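PDB 6WT2: putative NAD(P)H-flavin oxidoreductase from Neisseria meningitidis serogroup A / serotype 4A, which probably uses NAD(P)H and its bound FMN to reduce nitro compounds, among them possibly the antibiotic chloramphenicol. Local coordinates for residues D35-F38 and I39-L42; Q125-Q128 and A129-K133; R139-F142 and D143-C146; I151-G154 and N155-G159. All blocks are in the same frame, centred on the assembly; numbering follows the deposited sequence.

Contact 1 (D35-F38 and I39-L42); sequences DFQF and ILEL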
ATOM      1  N   ASP A  35       2.803  22.232   5.558  1.00 21.71           N
ATOM      2  CA  ASP A  35       2.579  21.324   4.437  1.00 21.51           C
ATOM      3  C   ASP A  35       3.002  19.904   4.789  1.00 23.85           C
ATOM      4  O   ASP A  35       2.318  18.935   4.426  1.00 24.47           O
ATOM      5  CB  ASP A  35       3.325  21.805   3.191  1.00 28.90           C
ATOM      6  CG  ASP A  35       2.603  22.934   2.481  1.00 37.91           C
ATOM      7  OD1 ASP A  35       1.476  23.288   2.898  1.00 40.39           O
ATOM      8  OD2 ASP A  35       3.174  23.476   1.511  1.00 36.85           O
ATOM      9  N   PHE A  36       4.114  19.757   5.508  1.00 24.24           N
ATOM     10  CA  PHE A  36       4.550  18.412   5.849  1.00 27.15           C
ATOM     11  C   PHE A  36       3.638  17.766   6.880  1.00 24.43           C
ATOM     12  O   PHE A  36       3.454  16.545   6.848  1.00 25.43           O
ATOM     13  CB  PHE A  36       5.989  18.382   6.366  1.00 27.66           C
ATOM     14  CG  PHE A  36       6.551  16.997   6.354  1.00 25.67           C
ATOM     15  CD1 PHE A  36       6.828  16.373   5.149  1.00 28.59           C
ATOM     16  CD2 PHE A  36       6.693  16.278   7.523  1.00 26.98           C
ATOM     17  CE1 PHE A  36       7.289  15.068   5.113  1.00 29.74           C
ATOM     18  CE2 PHE A  36       7.156  14.968   7.491  1.00 23.02           C
ATOM     19  CZ  PHE A  36       7.453  14.370   6.291  1.00 22.78           C
ATOM     20  N   GLN A  37       3.068  18.555   7.799  1.00 24.40           N
ATOM     21  CA  GLN A  37       2.088  17.997   8.726  1.00 26.42           C
ATOM     22  C   GLN A  37       0.902  17.419   7.970  1.00 23.73           C
ATOM     23  O   GLN A  37       0.322  16.407   8.381  1.00 22.23           O
ATOM     24  CB  GLN A  37       1.600  19.059   9.710  1.00 26.90           C
ATOM     25  CG  GLN A  37       2.656  19.584  10.664  1.00 40.40           C
ATOM     26  CD  GLN A  37       2.944  18.635  11.819  1.00 52.08           C
ATOM     27  OE1 GLN A  37       2.025  18.067  12.416  1.00 56.73           O
ATOM     28  NE2 GLN A  37       4.228  18.464  12.141  1.00 42.49           N
ATOM     29  N   PHE A  38       0.488  18.093   6.894  1.00 22.70           N
ATOM     30  CA  PHE A  38      -0.584  17.575   6.046  1.00 21.05           C
ATOM     31  C   PHE A  38      -0.211  16.219   5.454  1.00 26.15           C
ATOM     32  O   PHE A  38      -1.038  15.300   5.414  1.00 21.99           O
ATOM     33  CB  PHE A  38      -0.908  18.604   4.956  1.00 20.68           C
ATOM     34  CG  PHE A  38      -1.412  18.009   3.656  1.00 20.61           C
ATOM     35  CD1 PHE A  38      -2.731  17.593   3.528  1.00 26.34           C
ATOM     36  CD2 PHE A  38      -0.568  17.903   2.554  1.00 21.62           C
ATOM     37  CE1 PHE A  38      -3.188  17.062   2.330  1.00 27.86           C
ATOM     38  CE2 PHE A  38      -1.020  17.372   1.351  1.00 25.47           C
ATOM     39  CZ  PHE A  38      -2.328  16.949   1.240  1.00 30.90           C
ATOM     40  N   ILE A  39       1.043  16.063   5.023  1.00 20.61           N
ATOM     41  CA  ILE A  39       1.493  14.785   4.473  1.00 25.74           C
ATOM     42  C   ILE A  39       1.458  13.699   5.547  1.00 25.75           C
ATOM     43  O   ILE A  39       0.947  12.594   5.325  1.00 21.07           O
ATOM     44  CB  ILE A  39       2.899  14.937   3.861  1.00 19.91           C
ATOM     45  CG1 ILE A  39       2.855  15.889   2.662  1.00 20.25           C
ATOM     46  CG2 ILE A  39       3.457  13.586   3.445  1.00 19.73           C
ATOM     47  CD1 ILE A  39       4.249  16.232   2.124  1.00 21.43           C
ATOM     48  N   LEU A  40       2.000  13.992   6.732  1.00 21.71           N
ATOM     49  CA  LEU A  40       1.935  13.006   7.813  1.00 19.30           C
ATOM     50  C   LEU A  40       0.492  12.634   8.128  1.00 21.94           C
ATOM     51  O   LEU A  40       0.194  11.481   8.477  1.00 18.98           O
ATOM     52  CB  LEU A  40       2.629  13.534   9.070  1.00 19.49           C
ATOM     53  CG  LEU A  40       4.139  13.792   8.994  1.00 23.24           C
ATOM     54  CD1 LEU A  40       4.596  14.590  10.225  1.00 24.40           C
ATOM     55  CD2 LEU A  40       4.920  12.487   8.901  1.00 21.95           C
ATOM     56  N   GLU A  41      -0.419  13.599   8.017  1.00 22.75           N
ATOM     57  CA  GLU A  41      -1.811  13.320   8.356  1.00 25.55           C
ATOM     58  C   GLU A  41      -2.421  12.324   7.381  1.00 23.46           C
ATOM     59  O   GLU A  41      -3.232  11.476   7.779  1.00 24.93           O
ATOM     60  CB  GLU A  41      -2.621  14.613   8.390  1.00 28.88           C
ATOM     61  CG  GLU A  41      -3.998  14.446   9.012  1.00 34.26           C
ATOM     62  CD  GLU A  41      -3.937  14.148  10.510  1.00 46.60           C
ATOM     63  OE1 GLU A  41      -2.988  14.622  11.185  1.00 38.21           O
ATOM     64  OE2 GLU A  41      -4.842  13.437  11.010  1.00 45.46           O
ATOM     65  N   LEU A  42      -2.032  12.390   6.105  1.00 19.51           N
ATOM     66  CA  LEU A  42      -2.538  11.413   5.151  1.00 22.09           C
ATOM     67  C   LEU A  42      -2.137  10.004   5.555  1.00 23.08           C
ATOM     68  O   LEU A  42      -2.917   9.059   5.400  1.00 23.37           O
ATOM     69  CB  LEU A  42      -2.035  11.734   3.743  1.00 23.44           C
ATOM     70  CG  LEU A  42      -2.415  13.117   3.222  1.00 23.84           C
ATOM     71  CD1 LEU A  42      -1.606  13.452   1.977  1.00 26.04           C
ATOM     72  CD2 LEU A  42      -3.902  13.177   2.923  1.00 33.04           C
TER

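Contact 2 (Q125-Q128 and A129-K133); sequences QAFQ and ADDIK. With NIO (nicotinic acid), chain E.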
ATOM      1  N   GLN A 125      -7.931 -14.056  16.261  1.00 24.72           N
ATOM      2  CA  GLN A 125      -7.100 -15.253  16.310  1.00 26.20           C
ATOM      3  C   GLN A 125      -7.391 -16.174  15.135  1.00 22.69           C
ATOM      4  O   GLN A 125      -6.471 -16.690  14.496  1.00 24.46           O
ATOM      5  CB  GLN A 125      -7.313 -16.004  17.624  1.00 24.66           C
ATOM      6  CG  GLN A 125      -6.723 -17.402  17.589  1.00 25.84           C
ATOM      7  CD  GLN A 125      -6.533 -18.003  18.955  1.00 43.83           C
ATOM      8  OE1 GLN A 125      -7.083 -17.520  19.941  1.00 42.55           O
ATOM      9  NE2 GLN A 125      -5.740 -19.067  19.025  1.00 56.42           N
ATOM     10  N   ALA A 126      -8.675 -16.420  14.864  1.00 25.93           N
ATOM     11  CA  ALA A 126      -9.057 -17.286  13.758  1.00 28.58           C
ATOM     12  C   ALA A 126      -8.618 -16.693  12.431  1.00 25.03           C
ATOM     13  O   ALA A 126      -8.114 -17.409  11.556  1.00 25.18           O
ATOM     14  CB  ALA A 126     -10.568 -17.510  13.773  1.00 25.89           C
ATOM     15  N   PHE A 127      -8.787 -15.378  12.273  1.00 24.09           N
ATOM     16  CA  PHE A 127      -8.316 -14.695  11.072  1.00 26.47           C
ATOM     17  C   PHE A 127      -6.825 -14.932  10.870  1.00 27.30           C
ATOM     18  O   PHE A 127      -6.384 -15.354   9.796  1.00 25.52           O
ATOM     19  CB  PHE A 127      -8.613 -13.193  11.181  1.00 26.19           C
ATOM     20  CG  PHE A 127      -7.887 -12.360  10.159  1.00 25.82           C
ATOM     21  CD1 PHE A 127      -8.199 -12.467   8.818  1.00 27.30           C
ATOM     22  CD2 PHE A 127      -6.898 -11.474  10.538  1.00 26.11           C
ATOM     23  CE1 PHE A 127      -7.523 -11.705   7.855  1.00 31.06           C
ATOM     24  CE2 PHE A 127      -6.214 -10.713   9.588  1.00 29.36           C
ATOM     25  CZ  PHE A 127      -6.532 -10.828   8.247  1.00 32.12           C
ATOM     26  N   GLN A 128      -6.035 -14.693  11.916  1.00 22.60           N
ATOM     27  CA  GLN A 128      -4.588 -14.793  11.792  1.00 23.35           C
ATOM     28  C   GLN A 128      -4.122 -16.237  11.682  1.00 24.20           C
ATOM     29  O   GLN A 128      -3.140 -16.521  10.995  1.00 25.17           O
ATOM     30  CB  GLN A 128      -3.921 -14.118  12.983  1.00 22.84           C
ATOM     31  CG  GLN A 128      -4.027 -12.619  12.961  1.00 25.38           C
ATOM     32  CD  GLN A 128      -3.154 -12.005  14.018  1.00 24.66           C
ATOM     33  OE1 GLN A 128      -2.968 -12.593  15.083  1.00 24.87           O
ATOM     34  NE2 GLN A 128      -2.592 -10.836  13.734  1.00 23.66           N
ATOM     35  N   ALA A 129      -4.786 -17.160  12.378  1.00 24.44           N
ATOM     36  CA  ALA A 129      -4.308 -18.539  12.365  1.00 25.94           C
ATOM     37  C   ALA A 129      -4.781 -19.304  11.132  1.00 30.83           C
ATOM     38  O   ALA A 129      -4.023 -20.104  10.577  1.00 28.28           O
ATOM     39  CB  ALA A 129      -4.752 -19.265  13.636  1.00 26.54           C
ATOM     40  N   ASP A 130      -6.015 -19.064  10.684  1.00 28.11           N
ATOM     41  CA  ASP A 130      -6.683 -19.941   9.728  1.00 30.39           C
ATOM     42  C   ASP A 130      -6.944 -19.313   8.365  1.00 32.10           C
ATOM     43  O   ASP A 130      -6.943 -20.037   7.363  1.00 34.89           O
ATOM     44  CB  ASP A 130      -8.028 -20.421  10.293  1.00 31.85           C
ATOM     45  CG  ASP A 130      -7.872 -21.299  11.524  1.00 45.77           C
ATOM     46  OD1 ASP A 130      -6.793 -21.903  11.691  1.00 49.85           O
ATOM     47  OD2 ASP A 130      -8.839 -21.396  12.316  1.00 47.42           O
ATOM     48  N   ASP A 131      -7.184 -18.003   8.298  1.00 27.57           N
ATOM     49  CA  ASP A 131      -7.572 -17.381   7.034  1.00 28.37           C
ATOM     50  C   ASP A 131      -6.365 -16.862   6.265  1.00 28.74           C
ATOM     51  O   ASP A 131      -6.117 -17.281   5.131  1.00 29.80           O
ATOM     52  CB  ASP A 131      -8.575 -16.249   7.278  1.00 27.84           C
ATOM     53  CG  ASP A 131      -9.918 -16.756   7.755  1.00 38.72           C
ATOM     54  OD1 ASP A 131     -10.336 -17.848   7.310  1.00 35.59           O
ATOM     55  OD2 ASP A 131     -10.550 -16.063   8.584  1.00 41.73           O
ATOM     56  N   ILE A 132      -5.608 -15.946   6.866  1.00 27.02           N
ATOM     57  CA  ILE A 132      -4.425 -15.421   6.198  1.00 27.59           C
ATOM     58  C   ILE A 132      -3.172 -16.180   6.620  1.00 27.81           C
ATOM     59  O   ILE A 132      -2.146 -16.084   5.938  1.00 28.94           O
ATOM     60  CB  ILE A 132      -4.319 -13.903   6.450  1.00 27.06           C
ATOM     61  CG1 ILE A 132      -3.328 -13.241   5.497  1.00 33.56           C
ATOM     62  CG2 ILE A 132      -4.015 -13.577   7.955  1.00 25.65           C
ATOM     63  CD1 ILE A 132      -3.531 -11.740   5.398  1.00 35.82           C
ATOM     64  N   LYS A 133      -3.232 -16.936   7.723  1.00 35.76           N
ATOM     65  CA  LYS A 133      -2.209 -17.914   8.108  1.00 34.27           C
ATOM     66  C   LYS A 133      -0.840 -17.252   8.298  1.00 30.29           C
ATOM     67  O   LYS A 133       0.116 -17.509   7.566  1.00 34.15           O
ATOM     68  CB  LYS A 133      -2.122 -19.045   7.075  1.00 37.28           C
ATOM     69  CG  LYS A 133      -3.326 -19.957   7.050  1.00 35.85           C
ATOM     70  CD  LYS A 133      -3.033 -21.223   6.265  1.00 43.91           C
ATOM     71  CE  LYS A 133      -3.765 -22.397   6.879  1.00 52.77           C
ATOM     72  NZ  LYS A 133      -3.531 -22.443   8.352  1.00 57.79           N
TER
HETATM   73  N   NIO E 301     -11.952  -9.205   9.422  1.00 46.95           N
HETATM   74  C1  NIO E 301     -12.147  -7.939   9.820  1.00 40.69           C
HETATM   75  C2  NIO E 301     -11.148  -6.987   9.667  1.00 36.50           C
HETATM   76  C3  NIO E 301      -9.929  -7.347   9.103  1.00 41.47           C
HETATM   77  C4  NIO E 301      -9.746  -8.665   8.713  1.00 47.55           C
HETATM   78  C5  NIO E 301     -10.782  -9.579   8.883  1.00 48.59           C
HETATM   79  C6  NIO E 301     -11.379  -5.572  10.123  1.00 36.01           C
HETATM   80  O1  NIO E 301     -10.535  -4.706   9.816  1.00 23.87           O
HETATM   81  O2  NIO E 301     -12.401  -5.302  10.805  1.00 34.35           O

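Contact 3 (R139-F142 and D143-C146); sequences RALF and DWCC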
ATOM      1  N   ARG A 139       8.088 -13.886  10.486  0.61 27.30           N
ATOM      2  CA  ARG A 139       8.312 -13.049   9.311  0.61 29.35           C
ATOM      3  C   ARG A 139       7.012 -12.785   8.559  0.61 29.41           C
ATOM      4  O   ARG A 139       6.800 -11.678   8.048  0.61 28.05           O
ATOM      5  CB  ARG A 139       9.348 -13.686   8.378  0.61 30.05           C
ATOM      6  CG  ARG A 139      10.053 -12.666   7.482  0.61 35.88           C
ATOM      7  CD  ARG A 139      10.050 -13.063   5.998  0.61 40.99           C
ATOM      8  NE  ARG A 139      11.395 -13.083   5.418  0.61 40.00           N
ATOM      9  CZ  ARG A 139      11.946 -12.079   4.740  0.61 37.50           C
ATOM     10  NH1 ARG A 139      11.274 -10.952   4.546  0.61 43.17           N
ATOM     11  NH2 ARG A 139      13.173 -12.201   4.260  0.61 39.48           N
ATOM     12  N   ALA A 140       6.130 -13.787   8.476  1.00 32.88           N
ATOM     13  CA  ALA A 140       4.833 -13.574   7.832  1.00 29.93           C
ATOM     14  C   ALA A 140       3.993 -12.579   8.620  1.00 27.46           C
ATOM     15  O   ALA A 140       3.309 -11.728   8.036  1.00 24.60           O
ATOM     16  CB  ALA A 140       4.092 -14.901   7.681  1.00 26.84           C
ATOM     17  N   LEU A 141       4.047 -12.663   9.949  1.00 26.28           N
ATOM     18  CA  LEU A 141       3.373 -11.685  10.790  1.00 28.72           C
ATOM     19  C   LEU A 141       3.927 -10.281  10.563  1.00 19.83           C
ATOM     20  O   LEU A 141       3.161  -9.317  10.453  1.00 20.16           O
ATOM     21  CB  LEU A 141       3.510 -12.112  12.250  1.00 26.82           C
ATOM     22  CG  LEU A 141       2.618 -11.595  13.371  1.00 24.35           C
ATOM     23  CD1 LEU A 141       1.148 -11.465  13.014  1.00 25.76           C
ATOM     24  CD2 LEU A 141       2.771 -12.569  14.526  1.00 33.97           C
ATOM     25  N   PHE A 142       5.257 -10.141  10.495  1.00 19.99           N
ATOM     26  CA  PHE A 142       5.846  -8.830  10.225  1.00 22.10           C
ATOM     27  C   PHE A 142       5.465  -8.338   8.832  1.00 23.42           C
ATOM     28  O   PHE A 142       5.143  -7.157   8.643  1.00 21.01           O
ATOM     29  CB  PHE A 142       7.371  -8.904  10.390  1.00 20.90           C
ATOM     30  CG  PHE A 142       8.100  -7.640   9.980  1.00 20.72           C
ATOM     31  CD1 PHE A 142       7.941  -6.461  10.696  1.00 20.90           C
ATOM     32  CD2 PHE A 142       8.959  -7.645   8.890  1.00 21.52           C
ATOM     33  CE1 PHE A 142       8.617  -5.306  10.325  1.00 22.91           C
ATOM     34  CE2 PHE A 142       9.642  -6.494   8.514  1.00 22.61           C
ATOM     35  CZ  PHE A 142       9.467  -5.325   9.223  1.00 21.67           C
ATOM     36  N   ASP A 143       5.484  -9.236   7.842  1.00 22.04           N
ATOM     37  CA  ASP A 143       5.132  -8.857   6.475  1.00 23.75           C
ATOM     38  C   ASP A 143       3.678  -8.406   6.367  1.00 21.45           C
ATOM     39  O   ASP A 143       3.366  -7.513   5.568  1.00 20.20           O
ATOM     40  CB  ASP A 143       5.425 -10.022   5.526  1.00 30.13           C
ATOM     41  CG  ASP A 143       6.875 -10.004   4.997  1.00 52.48           C
ATOM     42  OD1 ASP A 143       7.592  -8.995   5.222  1.00 52.38           O
ATOM     43  OD2 ASP A 143       7.301 -10.993   4.349  1.00 53.05           O
ATOM     44  N   TRP A 144       2.784  -9.008   7.159  1.00 21.00           N
ATOM     45  CA  TRP A 144       1.407  -8.528   7.258  1.00 20.72           C
ATOM     46  C   TRP A 144       1.356  -7.052   7.640  1.00 20.59           C
ATOM     47  O   TRP A 144       0.670  -6.251   6.995  1.00 19.64           O
ATOM     48  CB  TRP A 144       0.634  -9.379   8.270  1.00 20.54           C
ATOM     49  CG  TRP A 144      -0.797  -8.953   8.475  1.00 21.11           C
ATOM     50  CD1 TRP A 144      -1.768  -8.830   7.518  1.00 24.08           C
ATOM     51  CD2 TRP A 144      -1.414  -8.608   9.721  1.00 27.27           C
ATOM     52  NE1 TRP A 144      -2.955  -8.417   8.099  1.00 22.76           N
ATOM     53  CE2 TRP A 144      -2.758  -8.275   9.449  1.00 22.40           C
ATOM     54  CE3 TRP A 144      -0.955  -8.537  11.043  1.00 26.49           C
ATOM     55  CZ2 TRP A 144      -3.649  -7.887  10.448  1.00 28.99           C
ATOM     56  CZ3 TRP A 144      -1.839  -8.144  12.032  1.00 26.65           C
ATOM     57  CH2 TRP A 144      -3.176  -7.833  11.732  1.00 27.29           C
ATOM     58  N   CYS A 145       2.108  -6.661   8.674  1.00 20.15           N
ATOM     59  CA  CYS A 145       2.113  -5.252   9.061  1.00 19.44           C
ATOM     60  C   CYS A 145       2.762  -4.384   7.986  1.00 18.56           C
ATOM     61  O   CYS A 145       2.273  -3.287   7.701  1.00 18.47           O
ATOM     62  CB  CYS A 145       2.801  -5.083  10.415  1.00 18.89           C
ATOM     63  SG  CYS A 145       1.826  -5.868  11.740  1.00 22.08           S
ATOM     64  N   CYS A 146       3.861  -4.853   7.387  1.00 19.27           N
ATOM     65  CA  CYS A 146       4.496  -4.116   6.287  1.00 27.17           C
ATOM     66  C   CYS A 146       3.517  -3.793   5.155  1.00 18.89           C
ATOM     67  O   CYS A 146       3.560  -2.696   4.585  1.00 19.30           O
ATOM     68  CB  CYS A 146       5.686  -4.906   5.733  1.00 23.73           C
ATOM     69  SG  CYS A 146       7.136  -4.927   6.850  1.00 23.88           S
TER

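Contact 4 (I151-G154 and N155-G159); sequences IALG and NMMTG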
ATOM      1  N   ILE A 151       0.026   1.080   2.284  1.00 19.26           N
ATOM      2  CA  ILE A 151      -1.163   1.906   2.097  1.00 19.79           C
ATOM      3  C   ILE A 151      -0.866   3.341   2.499  1.00 20.50           C
ATOM      4  O   ILE A 151      -1.148   4.284   1.753  1.00 19.68           O
ATOM      5  CB  ILE A 151      -2.343   1.354   2.913  1.00 20.51           C
ATOM      6  CG1 ILE A 151      -2.600  -0.112   2.578  1.00 21.10           C
ATOM      7  CG2 ILE A 151      -3.576   2.223   2.702  1.00 21.55           C
ATOM      8  CD1 ILE A 151      -3.719  -0.706   3.439  1.00 22.06           C
ATOM      9  N   ALA A 152      -0.305   3.524   3.700  1.00 21.73           N
ATOM     10  CA  ALA A 152       0.063   4.861   4.155  1.00 22.07           C
ATOM     11  C   ALA A 152       1.064   5.501   3.212  1.00 22.95           C
ATOM     12  O   ALA A 152       0.950   6.687   2.888  1.00 26.89           O
ATOM     13  CB  ALA A 152       0.641   4.795   5.565  1.00 22.76           C
ATOM     14  N   LEU A 153       2.060   4.730   2.769  1.00 18.69           N
ATOM     15  CA  LEU A 153       3.014   5.227   1.781  1.00 18.47           C
ATOM     16  C   LEU A 153       2.306   5.750   0.533  1.00 24.18           C
ATOM     17  O   LEU A 153       2.529   6.892   0.113  1.00 22.39           O
ATOM     18  CB  LEU A 153       4.000   4.121   1.417  1.00 18.71           C
ATOM     19  CG  LEU A 153       4.902   4.411   0.210  1.00 24.65           C
ATOM     20  CD1 LEU A 153       6.009   5.335   0.637  1.00 22.72           C
ATOM     21  CD2 LEU A 153       5.446   3.112  -0.360  1.00 23.41           C
ATOM     22  N   GLY A 154       1.448   4.920  -0.071  1.00 24.84           N
ATOM     23  CA  GLY A 154       0.730   5.343  -1.268  1.00 19.69           C
ATOM     24  C   GLY A 154      -0.073   6.616  -1.063  1.00 20.75           C
ATOM     25  O   GLY A 154      -0.042   7.523  -1.900  1.00 21.27           O
ATOM     26  N   ASN A 155      -0.778   6.712   0.069  1.00 24.52           N
ATOM     27  CA  ASN A 155      -1.634   7.867   0.334  1.00 26.87           C
ATOM     28  C   ASN A 155      -0.825   9.142   0.547  1.00 24.55           C
ATOM     29  O   ASN A 155      -1.186  10.206   0.034  1.00 23.84           O
ATOM     30  CB  ASN A 155      -2.516   7.595   1.547  1.00 23.59           C
ATOM     31  CG  ASN A 155      -3.710   6.733   1.217  1.00 23.06           C
ATOM     32  OD1 ASN A 155      -4.173   6.692   0.064  1.00 25.76           O
ATOM     33  ND2 ASN A 155      -4.249   6.061   2.231  1.00 22.21           N
HETATM   34  N   MSE A 156       0.260   9.062   1.304  1.00 22.88           N
HETATM   35  CA  MSE A 156       1.103  10.230   1.514  1.00 25.73           C
HETATM   36  C   MSE A 156       1.684  10.766   0.197  1.00 24.04           C
HETATM   37  O   MSE A 156       1.660  11.977  -0.054  1.00 21.78           O
HETATM   38  CB  MSE A 156       2.211   9.891   2.508  1.00 23.48           C
HETATM   39  CG  MSE A 156       1.661   9.710   3.909  1.00 24.13           C
HETATM   40 SE   MSE A 156       2.925   8.844   5.088  0.50 31.54          SE
HETATM   41  CE  MSE A 156       4.299  10.207   5.003  1.00 26.58           C
HETATM   42  N   MSE A 157       2.177   9.878  -0.657  1.00 19.22           N
HETATM   43  CA  MSE A 157       2.765  10.327  -1.932  1.00 22.11           C
HETATM   44  C   MSE A 157       1.745  10.896  -2.910  1.00 22.57           C
HETATM   45  O   MSE A 157       1.992  11.897  -3.585  1.00 22.89           O
HETATM   46  CB  MSE A 157       3.511   9.184  -2.600  1.00 24.69           C
HETATM   47  CG  MSE A 157       4.728   8.750  -1.818  1.00 27.64           C
HETATM   48 SE   MSE A 157       5.718   7.450  -2.817  0.51 30.44          SE
HETATM   49  CE  MSE A 157       4.249   6.166  -3.092  1.00 24.06           C
ATOM     50  N   THR A 158       0.583  10.255  -2.986  1.00 21.63           N
ATOM     51  CA  THR A 158      -0.470  10.770  -3.852  1.00 27.87           C
ATOM     52  C   THR A 158      -0.970  12.121  -3.361  1.00 20.90           C
ATOM     53  O   THR A 158      -1.043  13.092  -4.131  1.00 21.27           O
ATOM     54  CB  THR A 158      -1.612   9.761  -3.935  1.00 27.65           C
ATOM     55  OG1 THR A 158      -1.136   8.599  -4.629  1.00 28.59           O
ATOM     56  CG2 THR A 158      -2.806  10.363  -4.690  1.00 28.11           C
ATOM     57  N   GLY A 159      -1.294  12.203  -2.070  1.00 20.79           N
ATOM     58  CA  GLY A 159      -1.774  13.457  -1.522  1.00 25.00           C
ATOM     59  C   GLY A 159      -0.759  14.574  -1.670  1.00 23.05           C
ATOM     60  O   GLY A 159      -1.105  15.691  -2.051  1.00 22.25           O
TER

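Contact 1 (D35-F38 and I39-L42)
Residues 35-38 and 39-42 are successive turns of helix 33-44, joined by four i to i+4 backbone hydrogen bonds, of which Leu40 N to Phe36 O is the straightest (2.9 Å, N-H...O 170°) and Glu41 N to Gln37 O the most bent (142°). Phe36 and Leu40 carry the first apolar pair: Phe36 CE2 lies 3.6 Å from Leu40 CG, and Leu40 CD1 and CD2 also meet this part of the ring. The ring reaches them because Phe36 CG stands anti to the backbone N (chi1 -164°), beside the carbonyl carbon. On the CD1 side of the ring the approach is different, since the Phe36 and Ile39 side chains cross at about a right angle, with Ile39 CD1 4.0 Å from Phe36 CD1. Phe36 also stacks on the ring of His85.

In this dimeric nitroreductase fold the helix packs on helix 138-162 of its own chain, where Ile39 touches Met156 and Ala160, and also on the second subunit, whose Val12, Phe16 and Trp223 meet Phe38, Leu42 and Leu40. Phe38 receives Leu42 CD1 over one ring face, a CH-pi contact 4.1 Å from the ring centroid. The closest carbon is Phe38 CZ, 3.6 Å from Leu42 CD1, while Leu42 CD2 is near Phe38 CE1. Ile39 CG1 approaches Phe38 CD2 at 4.0 Å, and Asp35 O lies in plane at the ring edge. The two acids turn to outside partners: Asp35 OD1 makes a salt bridge with Arg9 of the second subunit, and Glu41 OE2 makes one with Arg44.

Contact 2 (Q125-Q128 and A129-K133)
Phe127 and Ile132 form the tight part of this helix end. Ile132 CG2 covers one face of the Phe127 ring, 4.0 Å from its centroid in a CH-pi contact and displaced toward the rim at CZ. On the opposite face nicotinic acid lies with its C4 over the ring centre, 3.8 Å above the Phe127 plane, so both faces of the ring are covered. Here the backbone widens into a pi-type turn. Phe127 O accepts from Ile132 N, five residues on (3.1 Å), in a nearly straight bond (168°), and also from Asp131 N (3.1 Å), which sits above the carbonyl plane.

The side of Gln125, Asp130 and Lys133 is exposed and much looser. Here Lys133, which leaves the helix with positive phi (60°), folds its NZ back to Ala129 O in a weak bond of 3.3 Å.

The Gln128 chain is extended beyond CG and donates from NE2 to Ala95 O, while Asp131 OD2 accepts from Trp74 NE1 of the second subunit. The end of helix 114-131 lies against helix 138-162, whose Trp144 touches Phe127, Gln128 and Ile132, with Tyr175 of the second subunit also against Ile132.

Contact 3 (R139-F142 and D143-C146)
The shortest hydrogen bond here runs from Asp143 N to Arg139 O (2.8 Å, N-H...O 157°), one turn of helix 138-162. The side chains of the same two residues meet less firmly. Arg139 NH1 is 4.0 Å from Asp143 OD2, a long salt bridge with the guanidinium and carboxylate planes 47° apart; with two conformers deposited for Arg139, this pairing is doubtful. Asp143 OD1 has a stronger partner in Arg147 of the second subunit, which probably offsets the closeness of the other subunit's Asp143.

A turn further on, Cys146 SG rests over one face of Phe142 in a sulfur-aromatic contact. The sulfur is 3.6 Å from the Phe142 ring centroid and displaced toward the rim, with Phe142 CE2 and CZ both 3.4 Å from Cys146 SG. It is placed there because SG is anti to the carbonyl carbon (chi1 -72°), while Cys146 N binds Phe142 O (2.9 Å).

Leu141 CD1 touches the Trp144 indole at CE3 (4.1 Å). Trp144 NE1 donates to Glu171 OE1 of the second subunit, an FMN-binding residue, which links this helix to the neighbouring subunit's side of the pocket. Phe142, Cys145 and Cys146 pack on Ala91 of strand 85-92, and Leu141 and Trp144 lie against helix 114-131.

Contact 4 (I151-G154 and N155-G159)
Met157, a selenomethionine, folds back one turn onto Leu153. Its CB lies 3.7 Å from Leu153 O and its CG is closer still, 3.5 Å from that oxygen. The selenium then passes beside the branch, 4.1 Å from Leu153 CD1. A bend at the last torsion (chi3 -55°) brings CE to 3.7 Å from Leu153 O and 3.8 Å from Leu153 CG. The two side chains cross at a slant, and their backbones are joined by the bond from Met157 N to Leu153 O (3.1 Å, 168°). Beyond them, Met157 touches Arg19, an FMN-binding residue, and Pro169 of strand 166-170, while Leu153 packs on Phe89 and Val198 of the sheet.

On another side of the helix Ile151 and Asn155 run alongside each other in the same direction, with Ile151 CG2 3.9 Å from Asn155 ND2. Both ends of the buried amide are satisfied: ND2 donates to Ser46 OG, and OD1 bonds Thr158 OG1 of the second subunit. Thr158 returns the same bond to the other subunit's Asn155, a reciprocal pair across the dimer.

Ile151 touches the bound FMN. A long buried helix meeting its partner subunit beside the flavin is characteristic of the FMN-dependent nitroreductase fold, whose two active sites lie at the dimer interface.

In the fold
The contacts follow one another along the chain without overlap: contact 1 on helix 33-44, contact 2 at the end of helix 114-131, and contacts 3 and 4 on helix 138-162, with centres about 19 Å apart. Contact 1 packs on contact 4 (centres about 10 Å apart), where Ile39 O meets Met156 CG at 3.3 Å. Contact 2 packs on contact 3 (centres about 13 Å apart), with Gln128 NE2 3.3 Å from Trp144 CZ3. Contacts 1 and 2 lie about 34 Å apart, on opposite sides of the chain's centre. All four touch the second subunit; helix 138-162 joins contact 4, which touches FMN, to contact 3, which packs on the Phe127 helix beside nicotinic acid.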